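Local coordinates for protein glycosyl hydrolase, BNR repeat (Ralstonia eutropha, PDB 3B7F) that probably acts as a hydrolase, perhaps on glycosides, and folds as a seven-bladed beta-propeller with BNR repeats, at residues S136-F141 with D175-H180; G195-G200 with D233-V238; R216-N221 with Q249-G254. One frame throughout, in Å; residues are numbered along the deposited sequence.

Interaction 1: S136-F141 with D175-H180; sequences SPQGLF and DGPKMH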
loop_
_atom_site.group_PDB
_atom_site.type_symbol
_atom_site.label_atom_id
_atom_site.label_comp_id
_atom_site.label_asym_id
_atom_site.label_seq_id
_atom_site.Cartn_x
_atom_site.Cartn_y
_atom_site.Cartn_z
ATOM N N SER A 136 -9.521 8.857 4.293
ATOM C CA SER A 136 -9.460 10.122 3.585
ATOM C C SER A 136 -10.662 10.943 4.123
ATOM O O SER A 136 -11.781 10.460 4.048
ATOM C CB SER A 136 -9.604 9.965 2.082
ATOM O OG SER A 136 -9.649 11.241 1.445
ATOM N N PRO A 137 -10.435 12.134 4.727
ATOM C CA PRO A 137 -9.159 12.803 5.019
ATOM C C PRO A 137 -8.379 12.035 6.098
ATOM O O PRO A 137 -8.903 11.078 6.661
ATOM C CB PRO A 137 -9.582 14.201 5.454
ATOM C CG PRO A 137 -10.933 14.025 6.036
ATOM C CD PRO A 137 -11.575 12.943 5.199
ATOM N N GLN A 138 -7.152 12.459 6.381
ATOM C CA GLN A 138 -6.247 11.679 7.239
ATOM C C GLN A 138 -6.853 11.377 8.595
ATOM O O GLN A 138 -7.293 12.266 9.296
ATOM C CB GLN A 138 -4.853 12.346 7.405
ATOM C CG GLN A 138 -3.995 12.641 6.121
ATOM C CD GLN A 138 -4.266 13.994 5.502
ATOM O OE1 GLN A 138 -5.425 14.424 5.427
ATOM N NE2 GLN A 138 -3.197 14.676 5.029
ATOM N N GLY A 139 -6.909 10.098 8.944
ATOM C CA GLY A 139 -7.455 9.658 10.224
ATOM C C GLY A 139 -7.037 8.226 10.405
ATOM O O GLY A 139 -6.922 7.505 9.406
ATOM N N LEU A 140 -6.744 7.854 11.658
ATOM C CA LEU A 140 -6.322 6.511 12.056
ATOM C C LEU A 140 -7.391 5.953 12.994
ATOM O O LEU A 140 -7.780 6.616 13.960
ATOM C CB LEU A 140 -4.967 6.550 12.769
ATOM C CG LEU A 140 -4.299 5.221 13.128
ATOM C CD1 LEU A 140 -3.857 4.445 11.877
ATOM C CD2 LEU A 140 -3.133 5.454 14.070
ATOM N N PHE A 141 -7.835 4.736 12.696
ATOM C CA PHE A 141 -8.860 4.025 13.445
ATOM C C PHE A 141 -8.381 2.610 13.771
ATOM O O PHE A 141 -7.461 2.077 13.131
ATOM C CB PHE A 141 -10.175 3.972 12.648
ATOM C CG PHE A 141 -10.751 5.334 12.360
ATOM C CD1 PHE A 141 -10.324 6.076 11.253
ATOM C CD2 PHE A 141 -11.694 5.887 13.195
ATOM C CE1 PHE A 141 -10.848 7.359 10.996
ATOM C CE2 PHE A 141 -12.206 7.151 12.957
ATOM C CZ PHE A 141 -11.791 7.893 11.856
ATOM N N ASP A 175 -8.339 12.821 -5.398
ATOM C CA ASP A 175 -9.404 12.098 -4.655
ATOM C C ASP A 175 -9.567 12.639 -3.216
ATOM O O ASP A 175 -10.606 12.396 -2.578
ATOM C CB ASP A 175 -9.137 10.580 -4.580
ATOM C CG ASP A 175 -9.442 9.831 -5.900
ATOM O OD1 ASP A 175 -9.882 10.455 -6.903
ATOM O OD2 ASP A 175 -9.251 8.585 -5.913
ATOM N N GLY A 176 -8.527 13.326 -2.719
ATOM C CA GLY A 176 -8.481 13.924 -1.385
ATOM C C GLY A 176 -7.236 13.412 -0.684
ATOM O O GLY A 176 -6.657 12.431 -1.119
ATOM N N PRO A 177 -6.828 14.059 0.415
ATOM C CA PRO A 177 -5.647 13.634 1.141
ATOM C C PRO A 177 -5.977 12.375 1.950
ATOM O O PRO A 177 -7.123 12.158 2.311
ATOM C CB PRO A 177 -5.355 14.829 2.034
ATOM C CG PRO A 177 -6.677 15.364 2.355
ATOM C CD PRO A 177 -7.480 15.198 1.089
ATOM N N LYS A 178 -4.988 11.559 2.240
ATOM C CA LYS A 178 -5.260 10.261 2.859
ATOM C C LYS A 178 -4.145 9.753 3.743
ATOM O O LYS A 178 -2.990 10.157 3.610
ATOM C CB LYS A 178 -5.492 9.228 1.750
ATOM C CG LYS A 178 -4.238 8.983 0.911
ATOM C CD LYS A 178 -4.524 8.382 -0.431
ATOM C CE LYS A 178 -5.116 9.331 -1.417
ATOM N NZ LYS A 178 -4.782 8.868 -2.792
HETATM N N MSE A 179 -4.537 8.815 4.595
HETATM C CA MSE A 179 -3.683 8.130 5.524
HETATM C C MSE A 179 -3.414 6.774 4.881
HETATM O O MSE A 179 -4.344 6.091 4.435
HETATM C CB MSE A 179 -4.444 7.984 6.839
HETATM C CG MSE A 179 -3.942 6.986 7.871
HETATM SE SE MSE A 179 -2.755 7.598 9.188
HETATM C CE MSE A 179 -3.765 9.011 10.033
ATOM N N HIS A 180 -2.159 6.360 4.850
ATOM C CA HIS A 180 -1.811 5.098 4.235
ATOM C C HIS A 180 -0.613 4.509 4.954
ATOM O O HIS A 180 -0.209 5.025 5.990
ATOM C CB HIS A 180 -1.557 5.335 2.733
ATOM C CG HIS A 180 -0.473 6.324 2.440
ATOM N ND1 HIS A 180 0.867 6.013 2.545
ATOM C CD2 HIS A 180 -0.530 7.600 1.995
ATOM C CE1 HIS A 180 1.587 7.073 2.219
ATOM N NE2 HIS A 180 0.766 8.047 1.865
#
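At an interface between two blades of the beta-propeller, the turn joining strands 131-136 and 139-143 rests on the entry to strand 178-184 of the next blade, and Ser-136 and Pro-177 make its polar link. Ser-136 holds OG anti to its own N (chi1 175°), which brings the hydroxyl against the Pro-177 carbonyl: OG donates to Pro-177 O at 2.8 Å, coming from above the carbonyl plane, 35° out of it. The same oxygen draws in two alpha carbons. Ser-136 CA and Pro-137 CA each lie 3.4 Å from Pro-177 O, and the C-H of Pro-137 is the straighter, with 162° at the hydrogen. The peptide between these two residues is cis, a geometry that turns both C-H groups to one acceptor.

Next along the turn, the Gln-138 side chain crosses that of Pro-177 at about a right angle, with OE1 against CB and CG. This OE1 is 3.4 Å from Pro-177 CB, and Gln-138 NE2 is fixed by a hydrogen bond to Ser-198 O, so the amide meets the proline by van der Waals contact while its polar nitrogen is satisfied elsewhere.

Met-179, a selenomethionine, supplies the apolar end. Its chain bends at chi2 and again at chi3, and CE ends over the face of the peptide joining Gly-139 to Leu-140, 3.4 Å from Gly-139 C. The methyl also touches Leu-140 CB at 3.9 Å.

Strand 192-197 closes this apolar end, with Ile-194 against both Leu-140 and Met-179, while Phe-156 of helix 154-157 also packs on Met-179. The other end borders strand 116-122, where His-116 meets Ser-136 and Phe-118 meets Lys-178.

Interaction 2: G195-G200 with D233-V238; sequences GMSSGG and DPHCVV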
loop_
_atom_site.group_PDB
_atom_site.type_symbol
_atom_site.label_atom_id
_atom_site.label_comp_id
_atom_site.label_asym_id
_atom_site.label_seq_id
_atom_site.Cartn_x
_atom_site.Cartn_y
_atom_site.Cartn_z
ATOM N N GLY A 195 1.804 6.745 7.088
ATOM C CA GLY A 195 2.187 7.628 5.984
ATOM C C GLY A 195 0.989 8.499 5.673
ATOM O O GLY A 195 -0.152 8.064 5.764
HETATM N N MSE A 196 1.241 9.746 5.339
HETATM C CA MSE A 196 0.165 10.632 5.013
HETATM C C MSE A 196 0.500 11.432 3.779
HETATM O O MSE A 196 1.585 11.985 3.669
HETATM C CB MSE A 196 -0.086 11.582 6.163
HETATM C CG MSE A 196 -0.334 10.899 7.435
HETATM SE SE MSE A 196 -1.200 12.098 8.618
HETATM C CE MSE A 196 -0.142 13.626 8.469
ATOM N N SER A 197 -0.471 11.487 2.876
ATOM C CA SER A 197 -0.383 12.237 1.658
ATOM C C SER A 197 -1.384 13.394 1.787
ATOM O O SER A 197 -2.562 13.171 1.608
ATOM C CB SER A 197 -0.669 11.345 0.464
ATOM O OG SER A 197 0.385 10.393 0.335
ATOM N N SER A 198 -0.966 14.603 2.165
ATOM C CA SER A 198 0.417 14.987 2.543
ATOM C C SER A 198 0.573 14.980 4.053
ATOM O O SER A 198 -0.414 14.842 4.794
ATOM C CB SER A 198 0.771 16.353 1.966
ATOM O OG SER A 198 -0.161 17.313 2.385
ATOM N N GLY A 199 1.827 15.071 4.491
ATOM C CA GLY A 199 2.188 15.091 5.909
ATOM C C GLY A 199 3.519 14.433 6.183
ATOM O O GLY A 199 4.328 14.979 6.915
ATOM N N GLY A 200 3.729 13.236 5.637
ATOM C CA GLY A 200 4.952 12.497 5.834
ATOM C C GLY A 200 4.755 11.170 6.520
ATOM O O GLY A 200 3.618 10.670 6.636
ATOM N N ASP A 233 5.255 14.049 1.018
ATOM C CA ASP A 233 4.260 13.222 0.318
ATOM C C ASP A 233 4.771 11.800 -0.000
ATOM O O ASP A 233 5.072 11.474 -1.160
ATOM C CB ASP A 233 3.756 13.942 -0.953
ATOM C CG ASP A 233 2.582 13.225 -1.625
ATOM O OD1 ASP A 233 1.893 12.415 -0.968
ATOM O OD2 ASP A 233 2.343 13.473 -2.837
ATOM N N PRO A 234 4.891 10.947 1.050
ATOM C CA PRO A 234 5.177 9.553 0.798
ATOM C C PRO A 234 3.974 8.950 0.129
ATOM O O PRO A 234 2.845 9.355 0.449
ATOM C CB PRO A 234 5.317 8.951 2.194
ATOM C CG PRO A 234 4.522 9.827 3.072
ATOM C CD PRO A 234 4.796 11.204 2.495
ATOM N N HIS A 235 4.223 8.038 -0.812
ATOM C CA HIS A 235 3.168 7.314 -1.510
ATOM C C HIS A 235 2.932 5.912 -0.936
ATOM O O HIS A 235 1.807 5.495 -0.759
ATOM C CB HIS A 235 3.444 7.219 -3.016
ATOM C CG HIS A 235 3.373 8.538 -3.727
ATOM N ND1 HIS A 235 3.898 8.731 -4.985
ATOM C CD2 HIS A 235 2.872 9.736 -3.340
ATOM C CE1 HIS A 235 3.701 9.985 -5.354
ATOM N NE2 HIS A 235 3.075 10.613 -4.379
ATOM N N CYS A 236 4.007 5.186 -0.677
ATOM C CA CYS A 236 3.911 3.845 -0.175
ATOM C C CYS A 236 5.130 3.590 0.670
ATOM O O CYS A 236 6.224 3.850 0.208
ATOM C CB CYS A 236 3.854 2.883 -1.353
ATOM S SG CYS A 236 3.432 1.190 -0.876
ATOM N N VAL A 237 4.927 3.162 1.917
ATOM C CA VAL A 237 6.005 2.846 2.850
ATOM C C VAL A 237 5.852 1.360 3.243
ATOM O O VAL A 237 4.726 0.886 3.416
ATOM C CB VAL A 237 6.020 3.779 4.129
ATOM C CG1 VAL A 237 7.394 3.746 4.810
ATOM C CG2 VAL A 237 5.673 5.223 3.811
ATOM N N VAL A 238 6.977 0.642 3.377
ATOM C CA VAL A 238 7.011 -0.769 3.803
ATOM C C VAL A 238 8.123 -0.971 4.867
ATOM O O VAL A 238 9.129 -0.278 4.867
ATOM C CB VAL A 238 7.198 -1.762 2.593
ATOM C CG1 VAL A 238 5.994 -1.709 1.616
ATOM C CG2 VAL A 238 8.455 -1.469 1.819
#
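Ser-197 OG meets two oxygens of the opposing segment, set roughly a right angle apart around it, and this is the tight end of the contact: it lies 2.8 Å from Asp-233 OD1 and 2.7 Å from Pro-234 O. Further grip comes from His-180 NE2 and Arg-343 NH1, each hydrogen-bonded to the same hydroxyl; four polar neighbours thus surround one buried oxygen. The Asp-233 side chain reaches it with CG anti to the backbone N (chi1 -172°), and its OD1 also touches Ser-197 CB at 3.1 Å. Its second oxygen, OD2, sits in the plane of the His-235 ring at the edge, in a weak bond of 3.3 Å from NE2, and accepts as well from Trp-304 NE1. His-235 NE2 is also hydrogen-bonded with His-252 ND1, and the ring is further held through its own ND1 by Gly-280 O.

The partners are successive blades of the propeller. Residues 195-200 turn from the second strand of one blade to its third, and 234-238 belong to the first strand of the next. Gly-199 and Gly-200 both face Met-196 in a classic beta bulge, and the Pro-234 ring packs against this corner: its CD is 3.5 Å from Met-196 O and 3.6 Å from Gly-200 CA.

Beyond the proline the packing loosens. Gly-195 CA stands 4.3 Å from Pro-234 CG, and the strand axes run nearly antiparallel, at 153°, with a closest approach of 6.3 Å. Val-237 is directed at the facing strand but stops short of touching it, packing instead on Gln-249 and Val-201. At the turn itself, Ser-198 follows a cis peptide and is partly exposed.

Interaction 3: R216-N221 with Q249-G254; sequences RGCAAN and QQNHCG. With EDO (1,2-ethanediol), chain R; EDO (1,2-ethanediol), chain F.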
loop_
_atom_site.group_PDB
_atom_site.type_symbol
_atom_site.label_atom_id
_atom_site.label_comp_id
_atom_site.label_asym_id
_atom_site.label_seq_id
_atom_site.Cartn_x
_atom_site.Cartn_y
_atom_site.Cartn_z
ATOM N N ARG A 216 13.336 12.734 8.016
ATOM C CA ARG A 216 14.684 13.255 7.806
ATOM C C ARG A 216 15.373 12.571 6.629
ATOM O O ARG A 216 15.392 11.343 6.557
ATOM C CB ARG A 216 15.528 13.073 9.066
ATOM C CG ARG A 216 16.945 13.697 9.033
ATOM C CD ARG A 216 17.684 13.380 10.349
ATOM N NE ARG A 216 19.054 13.889 10.340
ATOM N N GLY A 217 15.941 13.388 5.738
ATOM C CA GLY A 217 16.649 12.944 4.538
ATOM C C GLY A 217 15.784 12.873 3.290
ATOM O O GLY A 217 16.295 12.733 2.180
ATOM N N CYS A 218 14.474 13.028 3.461
ATOM C CA CYS A 218 13.503 12.943 2.376
ATOM C C CYS A 218 13.208 14.319 1.779
ATOM O O CYS A 218 12.928 15.240 2.505
ATOM C CB CYS A 218 12.233 12.318 2.965
ATOM S SG CYS A 218 10.973 11.885 1.832
ATOM N N ALA A 219 13.277 14.477 0.464
ATOM C CA ALA A 219 12.928 15.766 -0.169
ATOM C C ALA A 219 11.408 16.007 -0.151
ATOM O O ALA A 219 10.617 15.073 -0.021
ATOM C CB ALA A 219 13.420 15.812 -1.572
ATOM N N ALA A 220 11.038 17.285 -0.250
ATOM C CA ALA A 220 9.661 17.774 -0.341
ATOM C C ALA A 220 9.761 19.013 -1.219
ATOM O O ALA A 220 9.477 20.165 -0.823
ATOM C CB ALA A 220 9.090 18.099 1.025
ATOM N N ASN A 221 10.164 18.746 -2.449
ATOM C CA ASN A 221 10.437 19.794 -3.458
ATOM C C ASN A 221 9.213 20.615 -3.973
ATOM O O ASN A 221 9.358 21.640 -4.645
ATOM C CB ASN A 221 11.308 19.150 -4.567
ATOM C CG ASN A 221 12.713 18.687 -4.008
ATOM O OD1 ASN A 221 13.255 19.303 -3.054
ATOM N ND2 ASN A 221 13.282 17.617 -4.594
ATOM N N GLN A 249 10.562 3.430 1.014
ATOM C CA GLN A 249 9.386 4.164 0.562
ATOM C C GLN A 249 9.513 4.674 -0.861
ATOM O O GLN A 249 10.611 4.985 -1.325
ATOM C CB GLN A 249 9.004 5.335 1.504
ATOM C CG GLN A 249 10.009 6.482 1.599
ATOM C CD GLN A 249 9.388 7.772 2.064
ATOM O OE1 GLN A 249 8.480 8.275 1.424
ATOM N NE2 GLN A 249 9.901 8.341 3.162
ATOM N N GLN A 250 8.370 4.715 -1.548
ATOM C CA GLN A 250 8.219 5.401 -2.824
ATOM C C GLN A 250 7.538 6.699 -2.401
ATOM O O GLN A 250 6.469 6.678 -1.815
ATOM C CB GLN A 250 7.335 4.642 -3.814
ATOM C CG GLN A 250 7.073 5.407 -5.086
ATOM C CD GLN A 250 8.310 5.700 -5.951
ATOM O OE1 GLN A 250 8.687 4.878 -6.790
ATOM N NE2 GLN A 250 8.878 6.911 -5.821
ATOM N N ASN A 251 8.194 7.820 -2.672
ATOM C CA ASN A 251 7.728 9.144 -2.318
ATOM C C ASN A 251 7.481 9.902 -3.619
ATOM O O ASN A 251 7.992 9.532 -4.697
ATOM C CB ASN A 251 8.825 9.813 -1.459
ATOM C CG ASN A 251 8.387 11.097 -0.735
ATOM O OD1 ASN A 251 8.408 12.173 -1.322
ATOM N ND2 ASN A 251 8.125 10.998 0.580
ATOM N N HIS A 252 6.708 10.975 -3.511
ATOM C CA HIS A 252 6.541 11.914 -4.641
ATOM C C HIS A 252 7.911 12.485 -5.094
ATOM O O HIS A 252 8.064 12.888 -6.245
ATOM C CB HIS A 252 5.611 13.066 -4.244
ATOM C CG HIS A 252 4.953 13.726 -5.402
ATOM N ND1 HIS A 252 3.658 13.437 -5.769
ATOM C CD2 HIS A 252 5.410 14.632 -6.296
ATOM C CE1 HIS A 252 3.340 14.152 -6.829
ATOM N NE2 HIS A 252 4.386 14.879 -7.175
ATOM N N CYS A 253 8.876 12.513 -4.157
ATOM C CA CYS A 253 10.236 13.006 -4.365
ATOM C C CYS A 253 11.304 11.930 -4.206
ATOM O O CYS A 253 12.365 12.186 -3.662
ATOM C CB CYS A 253 10.510 14.200 -3.434
ATOM S SG CYS A 253 9.262 15.508 -3.650
ATOM N N GLY A 254 11.007 10.722 -4.673
ATOM C CA GLY A 254 12.000 9.687 -4.787
ATOM C C GLY A 254 11.773 8.386 -4.072
ATOM O O GLY A 254 10.784 8.229 -3.350
HETATM C C1 EDO R . 14.014 16.484 4.880
HETATM O O1 EDO R . 12.895 17.326 4.518
HETATM C C2 EDO R . 14.666 16.890 6.190
HETATM O O2 EDO R . 16.019 16.418 6.202
HETATM C C1 EDO F . 12.176 14.698 10.840
HETATM O O1 EDO F . 10.751 14.729 10.671
HETATM C C2 EDO F . 12.626 13.721 11.919
HETATM O O2 EDO F . 13.197 12.508 11.406
HETATM O O HOH W 1 7.911 14.389 0.070
#
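The amide of Asn-251 lies flat beneath the sulfur of Cys-218: SG stands over one face, almost directly above ND2 at 3.2 Å, and so is placed away from the directions of the amide N-H bonds. Pro-234, by its backbone nitrogen, is on the opposite face. This sandwich belongs to the hairpin between the second and third strands of a propeller blade, across which runs the loop arriving from the preceding blade, residues 216-221.

Polar partners meet the amide at its edges. ND2 donates to Gln-249 OE1 at 2.9 Å, with the acceptor in the plane of the Asn-251 amide and an N-H...O angle of 162°. OD1 takes Cys-253 N on a lone pair at 2.9 Å, forming an Asx turn inside the type I beta turn from Asn-251 to Gly-254. A water donates to that same OD1 at 2.7 Å and to Ala-219 O at 2.8 Å, linking loop and hairpin where their oxygens, 3.9 Å apart, do not bond directly. With CG anti to the backbone N (chi1 -167°) the amide reaches the loop, and these bonds at its two ends hold its rotation about CB-CG.

Further along, Cys-253 faces the loop. Its CB packs on the methyl of Ala-219, and Tyr-256 OH joins the two sides by hydrogen bonds to Ala-219 N and Cys-253 O. The last link is weak: Asn-221 N points at Cys-253 SG over 3.6 Å, with an N-H...S angle of 149°.

In the fold
Interactions 1 and 2 repeat one arrangement at successive blade interfaces: the turn after a second strand meets the start of the next blade's first strand, and a serine hydroxyl meets a proline carbonyl oxygen. They touch through strands 178-184 and 192-197, with His-180 N paired to Gly-195 O. Interaction 3 shares the next blade with interaction 2, where strands 234-239 and 246-251 pair, but links an incoming loop to a hairpin. All are mostly buried; interaction 2, centred about 10 Å from the chain centre, has only buried touching residues and uses charged and polar groups; interactions 1 and 3 each include an exposed residue, the first adding apolar packing, the other sulfur contacts, a bridging water and Ala-219 on Cys-253.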